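Local coordinates for protein prophenoloxidase b (Marsupenaeus japonicus, PDB 3WKY) that is a crustacean hemolymph proenzyme with a dicopper site, whose active form probably oxidises monophenols and o-diphenols as type 3 copper phenoloxidases do, at residues I423-T429 / Y487-N493. Residues are numbered along the deposited sequence; the frame is centred on the assembly and turned at random.
Sequences ITVLNVT and YTITVNN. With NAG (2-acetamido-2-deoxy-beta-D-glucopyranose), chain I.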
loop_
_atom_site.group_PDB
_atom_site.type_symbol
_atom_site.label_atom_id
_atom_site.label_comp_id
_atom_site.label_asym_id
_atom_site.label_seq_id
_atom_site.Cartn_x
_atom_site.Cartn_y
_atom_site.Cartn_z
ATOM N N ILE A 423 -19.320 -45.426 37.192
ATOM C CA ILE A 423 -20.710 -45.387 36.737
ATOM C C ILE A 423 -20.789 -45.448 35.214
ATOM O O ILE A 423 -20.016 -44.785 34.530
ATOM C CB ILE A 423 -21.426 -44.125 37.255
ATOM C CG1 ILE A 423 -21.427 -44.113 38.783
ATOM C CG2 ILE A 423 -22.842 -44.058 36.736
ATOM C CD1 ILE A 423 -22.067 -45.338 39.389
ATOM N N THR A 424 -21.714 -46.254 34.694
ATOM C CA THR A 424 -21.951 -46.388 33.259
ATOM C C THR A 424 -23.125 -45.503 32.859
ATOM O O THR A 424 -24.149 -45.485 33.537
ATOM C CB THR A 424 -22.296 -47.862 32.885
ATOM O OG1 THR A 424 -21.129 -48.683 33.023
ATOM C CG2 THR A 424 -22.791 -47.954 31.453
ATOM N N VAL A 425 -22.990 -44.745 31.774
ATOM C CA VAL A 425 -24.132 -43.989 31.277
ATOM C C VAL A 425 -24.859 -44.806 30.207
ATOM O O VAL A 425 -24.254 -45.208 29.207
ATOM C CB VAL A 425 -23.704 -42.615 30.707
ATOM C CG1 VAL A 425 -24.911 -41.872 30.150
ATOM C CG2 VAL A 425 -23.030 -41.793 31.791
ATOM N N LEU A 426 -26.153 -45.051 30.415
ATOM C CA LEU A 426 -26.899 -45.962 29.551
ATOM C C LEU A 426 -27.797 -45.252 28.552
ATOM O O LEU A 426 -28.024 -45.751 27.450
ATOM C CB LEU A 426 -27.753 -46.921 30.392
ATOM C CG LEU A 426 -26.980 -47.910 31.261
ATOM C CD1 LEU A 426 -27.939 -48.728 32.130
ATOM C CD2 LEU A 426 -26.149 -48.818 30.384
ATOM N N ASN A 427 -28.335 -44.103 28.943
ATOM C CA ASN A 427 -29.297 -43.417 28.094
ATOM C C ASN A 427 -29.425 -41.946 28.448
ATOM O O ASN A 427 -29.089 -41.523 29.559
ATOM C CB ASN A 427 -30.671 -44.073 28.213
ATOM C CG ASN A 427 -31.460 -44.008 26.923
ATOM O OD1 ASN A 427 -31.076 -43.310 25.979
ATOM N ND2 ASN A 427 -32.578 -44.733 26.877
ATOM N N VAL A 428 -29.922 -41.169 27.494
ATOM C CA VAL A 428 -30.118 -39.745 27.688
ATOM C C VAL A 428 -31.359 -39.374 26.905
ATOM O O VAL A 428 -31.520 -39.805 25.760
ATOM C CB VAL A 428 -28.941 -38.910 27.121
ATOM C CG1 VAL A 428 -29.170 -37.438 27.397
ATOM C CG2 VAL A 428 -27.600 -39.346 27.703
ATOM N N THR A 429 -32.262 -38.618 27.518
ATOM C CA THR A 429 -33.421 -38.093 26.808
ATOM C C THR A 429 -33.700 -36.668 27.267
ATOM O O THR A 429 -33.513 -36.344 28.438
ATOM C CB THR A 429 -34.680 -38.966 27.012
ATOM O OG1 THR A 429 -35.779 -38.399 26.289
ATOM C CG2 THR A 429 -35.048 -39.044 28.477
ATOM N N TYR A 487 -34.275 -33.008 31.308
ATOM C CA TYR A 487 -33.571 -34.127 30.696
ATOM C C TYR A 487 -33.440 -35.246 31.723
ATOM O O TYR A 487 -33.428 -34.987 32.927
ATOM C CB TYR A 487 -32.197 -33.721 30.133
ATOM C CG TYR A 487 -31.190 -33.272 31.167
ATOM C CD1 TYR A 487 -30.484 -34.195 31.927
ATOM C CD2 TYR A 487 -30.916 -31.921 31.360
ATOM C CE1 TYR A 487 -29.572 -33.790 32.872
ATOM C CE2 TYR A 487 -29.988 -31.509 32.298
ATOM C CZ TYR A 487 -29.321 -32.439 33.046
ATOM O OH TYR A 487 -28.402 -32.036 33.987
ATOM N N THR A 488 -33.333 -36.478 31.246
ATOM C CA THR A 488 -33.133 -37.608 32.147
ATOM C C THR A 488 -31.946 -38.442 31.692
ATOM O O THR A 488 -31.841 -38.808 30.514
ATOM C CB THR A 488 -34.394 -38.482 32.246
ATOM O OG1 THR A 488 -35.465 -37.694 32.778
ATOM C CG2 THR A 488 -34.148 -39.685 33.171
ATOM N N ILE A 489 -31.044 -38.713 32.630
ATOM C CA ILE A 489 -29.896 -39.548 32.363
ATOM C C ILE A 489 -30.137 -40.893 33.043
ATOM O O ILE A 489 -30.426 -40.940 34.238
ATOM C CB ILE A 489 -28.607 -38.944 32.944
ATOM C CG1 ILE A 489 -28.440 -37.478 32.504
ATOM C CG2 ILE A 489 -27.394 -39.780 32.536
ATOM C CD1 ILE A 489 -28.492 -37.273 30.994
ATOM N N THR A 490 -30.030 -41.971 32.276
ATOM C CA THR A 490 -30.119 -43.315 32.844
ATOM C C THR A 490 -28.700 -43.823 33.058
ATOM O O THR A 490 -27.900 -43.852 32.113
ATOM C CB THR A 490 -30.865 -44.261 31.895
ATOM O OG1 THR A 490 -32.172 -43.729 31.620
ATOM C CG2 THR A 490 -31.017 -45.655 32.523
ATOM N N VAL A 491 -28.373 -44.206 34.291
ATOM C CA VAL A 491 -27.038 -44.712 34.587
ATOM C C VAL A 491 -27.095 -46.087 35.257
ATOM O O VAL A 491 -28.147 -46.509 35.738
ATOM C CB VAL A 491 -26.239 -43.759 35.480
ATOM C CG1 VAL A 491 -26.200 -42.354 34.871
ATOM C CG2 VAL A 491 -26.827 -43.705 36.878
ATOM N N ASN A 492 -25.960 -46.775 35.279
ATOM C CA ASN A 492 -25.844 -48.012 36.041
ATOM C C ASN A 492 -24.652 -47.977 36.974
ATOM O O ASN A 492 -23.543 -47.614 36.571
ATOM C CB ASN A 492 -25.733 -49.236 35.130
ATOM C CG ASN A 492 -25.806 -50.544 35.913
ATOM O OD1 ASN A 492 -26.788 -50.793 36.612
ATOM N ND2 ASN A 492 -24.767 -51.379 35.806
ATOM N N ASN A 493 -24.888 -48.345 38.230
ATOM C CA ASN A 493 -23.813 -48.561 39.178
ATOM C C ASN A 493 -23.634 -50.066 39.285
ATOM O O ASN A 493 -24.466 -50.746 39.889
ATOM C CB ASN A 493 -24.186 -47.968 40.536
ATOM C CG ASN A 493 -23.162 -48.265 41.614
ATOM O OD1 ASN A 493 -22.142 -48.913 41.375
ATOM N ND2 ASN A 493 -23.429 -47.773 42.820
HETATM C C1 NAG I . -33.280 -44.494 25.641
HETATM C C2 NAG I . -33.494 -45.912 25.122
HETATM C C3 NAG I . -34.240 -45.880 23.793
HETATM C C4 NAG I . -35.456 -44.958 23.841
HETATM C C5 NAG I . -35.206 -43.651 24.592
HETATM C C6 NAG I . -36.538 -42.936 24.810
HETATM C C7 NAG I . -31.830 -47.493 25.896
HETATM C C8 NAG I . -30.531 -48.202 25.646
HETATM N N2 NAG I . -32.223 -46.605 24.986
HETATM O O3 NAG I . -34.671 -47.187 23.481
HETATM O O4 NAG I . -35.842 -44.632 22.523
HETATM O O5 NAG I . -34.541 -43.876 25.821
HETATM O O6 NAG I . -36.910 -42.913 26.171
HETATM O O7 NAG I . -32.487 -47.729 26.910
HETATM O O HOH W 1 -33.657 -45.222 29.714
#
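Tyr487 opens the contact by laying its CA and CB against the carbonyl O of Thr429. Here residues 424-429 and 487-493 pair as antiparallel strands whose register is shifted by one at a classic beta bulge, in the Ig-like domain of the hemocyanin family. Strand 485-493 is the middle one of a three-stranded sheet, with 541-548 along its other edge. Tyr487 sends its ring away, and its OH is hydrogen-bonded to Asp531 OD2.

Thr488 and Thr429 exchange two backbone hydrogen bonds. Their side chains run side by side, with Thr429 CG2 3.9 Å from Thr488 CB.

Ile489 lies on the face shared by Val425, Val428 and Val491. With CG1 anti to the carbonyl carbon (chi1 -51°), the chain carries CD1 to Val428 CG1 at 3.7 Å, while CG2 meets Val425 CG1 at 4.0 Å. Val594 of strand 588-598 packs on this group too. With Ile489 cut back to an alanine, both methyl contacts go, and a gap is likely to open beside Val428 and Val425.

Thr490 sits at the bulge. Its carbonyl O accepts from two successive amides, Leu426 N at 2.7 Å and Asn427 N at 3.2 Å. Its own N donates to Asn427 O from above the carbonyl plane. On the face of Thr488, Thr490 and Asn427, Asn427 ND2 is bonded covalently to C1 of the N-linked sugar. One water accepts from this ND2 and lies 2.8 Å from Thr490 OG1, linking the glycosylated amide to the neighbouring strand.

Val491 returns to the face of Ile489, where its CB lies 3.6 Å from Ile423 CG2. Asn492 pairs with Thr424 through two backbone bonds, and its CB meets Leu426 CD1. Asn493 packs its CB on Ile423 CD1 at 3.6 Å.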